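Local coordinates for protein catechol 1,2-dioxygenase (Pseudomonas putida, PDB 2AZQ) that probably catalyses the iron(III)-dependent intradiol ring cleavage of catechol by dioxygen to cis,cis-muconate, the opening step of catechol breakdown in the beta-ketoadipate pathway, at residues A[148-153]-A[179-184]; A[226-231]-A[288-293]. All coordinates share one frame; numbering follows the deposited sequence.

Contact 1: A[148-153]-A[179-184]; sequences AGATVD and IITDAE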
loop_
_atom_site.group_PDB
_atom_site.type_symbol
_atom_site.label_atom_id
_atom_site.label_comp_id
_atom_site.label_asym_id
_atom_site.label_seq_id
_atom_site.Cartn_x
_atom_site.Cartn_y
_atom_site.Cartn_z
ATOM N N ALA A 148 7.060 40.804 -11.857
ATOM C CA ALA A 148 8.475 40.640 -11.550
ATOM C C ALA A 148 8.568 39.893 -10.214
ATOM O O ALA A 148 7.666 39.988 -9.370
ATOM C CB ALA A 148 9.150 41.997 -11.441
ATOM N N GLY A 149 9.637 39.129 -10.025
ATOM C CA GLY A 149 9.798 38.413 -8.764
ATOM C C GLY A 149 8.979 37.163 -8.456
ATOM O O GLY A 149 8.902 36.774 -7.303
ATOM N N ALA A 150 8.335 36.544 -9.445
ATOM C CA ALA A 150 7.604 35.305 -9.174
ATOM C C ALA A 150 8.664 34.215 -9.309
ATOM O O ALA A 150 9.661 34.386 -10.028
ATOM C CB ALA A 150 6.514 35.084 -10.186
ATOM N N THR A 151 8.459 33.104 -8.613
ATOM C CA THR A 151 9.394 31.983 -8.648
ATOM C C THR A 151 8.930 30.886 -9.582
ATOM O O THR A 151 7.803 30.432 -9.470
ATOM C CB THR A 151 9.552 31.371 -7.242
ATOM O OG1 THR A 151 10.334 32.248 -6.429
ATOM C CG2 THR A 151 10.206 30.003 -7.309
ATOM N N VAL A 152 9.745 30.485 -10.542
ATOM C CA VAL A 152 9.309 29.365 -11.359
ATOM C C VAL A 152 10.258 28.233 -10.956
ATOM O O VAL A 152 11.487 28.318 -11.157
ATOM C CB VAL A 152 9.337 29.617 -12.922
ATOM C CG1 VAL A 152 9.393 31.102 -13.246
ATOM C CG2 VAL A 152 10.442 28.806 -13.574
ATOM N N ASP A 153 9.658 27.216 -10.329
ATOM C CA ASP A 153 10.333 26.018 -9.812
ATOM C C ASP A 153 10.227 24.878 -10.839
ATOM O O ASP A 153 9.145 24.296 -10.978
ATOM C CB ASP A 153 9.615 25.586 -8.552
ATOM C CG ASP A 153 10.493 24.831 -7.608
ATOM O OD1 ASP A 153 11.340 24.046 -8.099
ATOM O OD2 ASP A 153 10.301 25.014 -6.377
ATOM N N ILE A 179 14.008 29.560 -10.561
ATOM C CA ILE A 179 14.307 30.800 -11.293
ATOM C C ILE A 179 13.408 31.944 -10.834
ATOM O O ILE A 179 12.200 31.791 -10.824
ATOM C CB ILE A 179 14.093 30.605 -12.837
ATOM C CG1 ILE A 179 15.113 29.619 -13.402
ATOM C CG2 ILE A 179 14.264 31.912 -13.555
ATOM C CD1 ILE A 179 14.895 29.249 -14.851
ATOM N N ILE A 180 13.994 33.073 -10.446
ATOM C CA ILE A 180 13.214 34.264 -10.024
ATOM C C ILE A 180 12.959 35.172 -11.234
ATOM O O ILE A 180 13.911 35.579 -11.896
ATOM C CB ILE A 180 13.975 35.168 -9.025
ATOM C CG1 ILE A 180 14.469 34.364 -7.816
ATOM C CG2 ILE A 180 13.094 36.328 -8.645
ATOM C CD1 ILE A 180 13.423 33.597 -7.102
ATOM N N THR A 181 11.717 35.521 -11.538
ATOM C CA THR A 181 11.519 36.381 -12.713
ATOM C C THR A 181 12.057 37.799 -12.508
ATOM O O THR A 181 11.985 38.328 -11.405
ATOM C CB THR A 181 10.015 36.454 -13.168
ATOM O OG1 THR A 181 9.157 36.762 -12.062
ATOM C CG2 THR A 181 9.596 35.154 -13.807
ATOM N N ASP A 182 12.614 38.399 -13.567
ATOM C CA ASP A 182 13.155 39.769 -13.500
ATOM C C ASP A 182 12.105 40.904 -13.684
ATOM O O ASP A 182 10.891 40.661 -13.758
ATOM C CB ASP A 182 14.313 39.929 -14.507
ATOM C CG ASP A 182 13.884 39.751 -15.962
ATOM O OD1 ASP A 182 14.739 39.385 -16.800
ATOM O OD2 ASP A 182 12.710 39.996 -16.297
ATOM N N ALA A 183 12.577 42.146 -13.731
ATOM C CA ALA A 183 11.701 43.309 -13.890
ATOM C C ALA A 183 10.676 43.109 -14.987
ATOM O O ALA A 183 9.523 43.501 -14.841
ATOM C CB ALA A 183 12.528 44.565 -14.185
ATOM N N GLU A 184 11.095 42.524 -16.098
ATOM C CA GLU A 184 10.167 42.294 -17.191
ATOM C C GLU A 184 9.318 41.025 -16.948
ATOM O O GLU A 184 8.541 40.592 -17.800
ATOM C CB GLU A 184 10.946 42.213 -18.498
ATOM C CG GLU A 184 10.097 41.864 -19.699
ATOM C CD GLU A 184 10.919 41.729 -20.981
ATOM O OE1 GLU A 184 12.084 41.247 -20.873
ATOM O OE2 GLU A 184 10.393 42.074 -22.083
#
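Thr-181 meets Gly-149 and Ala-150 through all three of its polar atoms. Its backbone N gives an almost straight bond to Ala-150 O (2.8 Å, 171° at the hydrogen), while its carbonyl O receives Gly-149 N at 2.8 Å from well above the carbonyl plane. Between these two bonds the hydroxyl OG1 accepts Ala-150 N, also at 2.8 Å. With chi1 at 50°, OG1 is tucked between the backbone N and the carbonyl carbon of its own residue, which brings it within bonding distance of Ala-150 N. The same oxygen is hydrogen-bonded to Leu-147 O, so two partners hold the hydroxyl's rotation. Gly-149, at a positive phi of 75°, bends the chain so that two successive amides, its own and that of Ala-150, face Thr-181.

Beyond this bend the segments settle into a short antiparallel pairing of two bridges. Val-152 and Ile-179 form a hydrogen-bonded pair, Val-152 N to Ile-179 O at 2.8 Å and Ile-179 N to Val-152 O at 2.9 Å. Their side chains lie alongside each other, Val-152 CG2 being 4.1 Å from Ile-179 CB, and Val-152 CG1 turns to the CG2 methyl of Thr-181. Thr-151 and Ile-180, a non-hydrogen-bonded pair, project from the other face of the sheet, where Ile-180 CG2 also packs on Gly-149 CA at 3.9 Å.

The Val-152 and Ile-179 face is covered by Val-139 of strand 132-140 and Tyr-187 of strand 186-192; Ile-180 leans on Leu-116 and Gln-118. Within the mixed sheet of the dioxygenase domain, strand 176-180 runs between 151-155 and the parallel strand 116-118, and 151-155 has strand 217-227 along its far edge.

Contact 2: A[226-231]-A[288-293]; sequences ISAFGH and FRLQGA. Unlike the reference sequence in segment 226-231: Phe-229 (reference Pro).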
loop_
_atom_site.group_PDB
_atom_site.type_symbol
_atom_site.label_atom_id
_atom_site.label_comp_id
_atom_site.label_asym_id
_atom_site.label_seq_id
_atom_site.Cartn_x
_atom_site.Cartn_y
_atom_site.Cartn_z
ATOM N N ILE A 226 4.710 27.268 -9.939
ATOM C CA ILE A 226 4.792 28.701 -10.165
ATOM C C ILE A 226 3.964 29.410 -9.105
ATOM O O ILE A 226 2.803 29.075 -8.845
ATOM C CB ILE A 226 4.363 29.041 -11.616
ATOM C CG1 ILE A 226 5.252 28.213 -12.564
ATOM C CG2 ILE A 226 4.552 30.535 -11.909
ATOM C CD1 ILE A 226 5.424 28.699 -13.970
ATOM N N SER A 227 4.587 30.386 -8.470
ATOM C CA SER A 227 3.928 31.072 -7.397
ATOM C C SER A 227 4.508 32.453 -7.240
ATOM O O SER A 227 5.656 32.676 -7.559
ATOM C CB SER A 227 4.071 30.231 -6.119
ATOM O OG SER A 227 5.421 29.857 -5.892
ATOM N N ALA A 228 3.682 33.382 -6.782
ATOM C CA ALA A 228 4.081 34.767 -6.603
ATOM C C ALA A 228 3.286 35.412 -5.477
ATOM O O ALA A 228 2.073 35.202 -5.344
ATOM C CB ALA A 228 3.881 35.557 -7.915
ATOM N N PHE A 229 3.992 36.192 -4.662
ATOM C CA PHE A 229 3.383 36.882 -3.536
ATOM C C PHE A 229 2.035 37.448 -3.966
ATOM O O PHE A 229 1.964 38.256 -4.893
ATOM C CB PHE A 229 4.304 38.003 -3.117
ATOM C CG PHE A 229 5.706 37.559 -2.877
ATOM C CD1 PHE A 229 6.368 36.759 -3.817
ATOM C CD2 PHE A 229 6.391 37.942 -1.708
ATOM C CE1 PHE A 229 7.709 36.338 -3.597
ATOM C CE2 PHE A 229 7.723 37.534 -1.469
ATOM C CZ PHE A 229 8.385 36.728 -2.418
ATOM N N GLY A 230 0.964 36.995 -3.327
ATOM C CA GLY A 230 -0.363 37.499 -3.665
ATOM C C GLY A 230 -1.012 36.879 -4.890
ATOM O O GLY A 230 -1.921 37.453 -5.505
ATOM N N HIS A 231 -0.543 35.691 -5.253
ATOM C CA HIS A 231 -1.100 35.002 -6.402
ATOM C C HIS A 231 -1.320 33.511 -6.085
ATOM O O HIS A 231 -0.772 32.980 -5.115
ATOM C CB HIS A 231 -0.213 35.287 -7.635
ATOM C CG HIS A 231 -0.274 36.726 -8.087
ATOM N ND1 HIS A 231 -1.401 37.280 -8.672
ATOM C CD2 HIS A 231 0.620 37.743 -7.967
ATOM C CE1 HIS A 231 -1.197 38.570 -8.892
ATOM N NE2 HIS A 231 0.021 38.876 -8.474
ATOM N N PHE A 288 3.290 31.737 -18.334
ATOM C CA PHE A 288 2.302 31.259 -17.391
ATOM C C PHE A 288 1.555 32.478 -16.945
ATOM O O PHE A 288 2.155 33.530 -16.729
ATOM C CB PHE A 288 2.989 30.576 -16.223
ATOM C CG PHE A 288 3.954 29.526 -16.647
ATOM C CD1 PHE A 288 5.234 29.877 -17.068
ATOM C CD2 PHE A 288 3.570 28.177 -16.664
ATOM C CE1 PHE A 288 6.125 28.892 -17.497
ATOM C CE2 PHE A 288 4.458 27.182 -17.097
ATOM C CZ PHE A 288 5.737 27.534 -17.511
ATOM N N ARG A 289 0.240 32.335 -16.866
ATOM C CA ARG A 289 -0.639 33.413 -16.459
ATOM C C ARG A 289 -1.265 32.924 -15.156
ATOM O O ARG A 289 -1.901 31.869 -15.142
ATOM C CB ARG A 289 -1.694 33.628 -17.548
ATOM C CG ARG A 289 -2.612 34.790 -17.272
ATOM C CD ARG A 289 -3.514 35.108 -18.412
ATOM N NE ARG A 289 -4.127 36.393 -18.118
ATOM C CZ ARG A 289 -4.952 37.067 -18.926
ATOM N NH1 ARG A 289 -5.292 36.583 -20.124
ATOM N NH2 ARG A 289 -5.428 38.253 -18.536
ATOM N N LEU A 290 -1.066 33.661 -14.065
ATOM C CA LEU A 290 -1.603 33.248 -12.761
ATOM C C LEU A 290 -2.913 33.928 -12.395
ATOM O O LEU A 290 -3.391 34.820 -13.085
ATOM C CB LEU A 290 -0.596 33.512 -11.631
ATOM C CG LEU A 290 0.826 32.949 -11.703
ATOM C CD1 LEU A 290 1.610 33.438 -10.515
ATOM C CD2 LEU A 290 0.820 31.437 -11.718
ATOM N N GLN A 291 -3.481 33.484 -11.284
ATOM C CA GLN A 291 -4.730 34.011 -10.780
ATOM C C GLN A 291 -4.513 34.793 -9.510
ATOM O O GLN A 291 -3.562 34.532 -8.755
ATOM C CB GLN A 291 -5.682 32.872 -10.471
ATOM C CG GLN A 291 -6.174 32.106 -11.682
ATOM C CD GLN A 291 -7.083 30.949 -11.289
ATOM O OE1 GLN A 291 -7.898 31.073 -10.382
ATOM N NE2 GLN A 291 -6.952 29.828 -11.980
ATOM N N GLY A 292 -5.414 35.746 -9.275
ATOM C CA GLY A 292 -5.353 36.537 -8.061
ATOM C C GLY A 292 -5.594 35.576 -6.909
ATOM O O GLY A 292 -6.506 34.743 -6.965
ATOM N N ALA A 293 -4.749 35.638 -5.886
ATOM C CA ALA A 293 -4.937 34.783 -4.719
ATOM C C ALA A 293 -5.984 35.464 -3.861
ATOM O O ALA A 293 -6.161 36.696 -3.916
ATOM C CB ALA A 293 -3.662 34.663 -3.938
#
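His-231 and Gly-292 join the two backbones in a single bridge, just where a type II turn from Ala-228 to His-231 brings the chain back from the end of strand 217-227. The contact thus ties together the ends of strands 217-227 and 281-289, and the chain leaving them, in the sheet of the dioxygenase domain. Gly-230 sits in the turn with a positive phi, and its carbonyl O accepts a weak bond from Ala-293 N at 3.4 Å. A second weak bond runs from His-231 ND1 to Gln-291 O, 3.5 Å away; that oxygen lies at the edge of the imidazole, near the ring plane. Ala-293 CB packs against the backbone of His-231, 3.4 Å from its C atom.

Leu-290 reaches across between the diverging chains and buries the largest area of any residue here. Its CD1 reaches His-231 CB at 3.9 Å and Ala-228 CB at 4.1 Å, whereas CD2 meets Ile-226 CG2 at 3.8 Å. The other branch of Ile-226 ends in CD1, modelled over one face of the Phe-288 ring but too close for the detail to be trusted. Phe-224 and Phe-286 also meet this ring, and Leu-234 of strand 234-240 adjoins Leu-290.

Chemically the contact divides in two. Its buried end is held by apolar packing, while the outer end relies on two long polar bonds, which probably contribute less to joining the segments than the packing of Leu-290 on Ile-226, Ala-228 and His-231 CB.

How the contacts relate
Contacts 1 and 2 touch directly, their centres 11 Å apart, because strands 151-155 and 217-227 are neighbours in one sheet. A probable hydrogen bond joins Thr-151 N to Ser-227 O at 3.0 Å, and the methyls of Ala-150 and Ala-228 pack beside it. Both segments of contact 1 precede those of contact 2 in the sequence. Strand 217-227 also supplies His-221 and His-223, which bind the iron with Tyr-163 and Tyr-197. Neither contact supplies a ligand: the side chain of Val-152 is about 10 Å from that of His-223, and that of Ile-226 about 9 Å from it. Both lie in the sheet that carries the two histidine ligands.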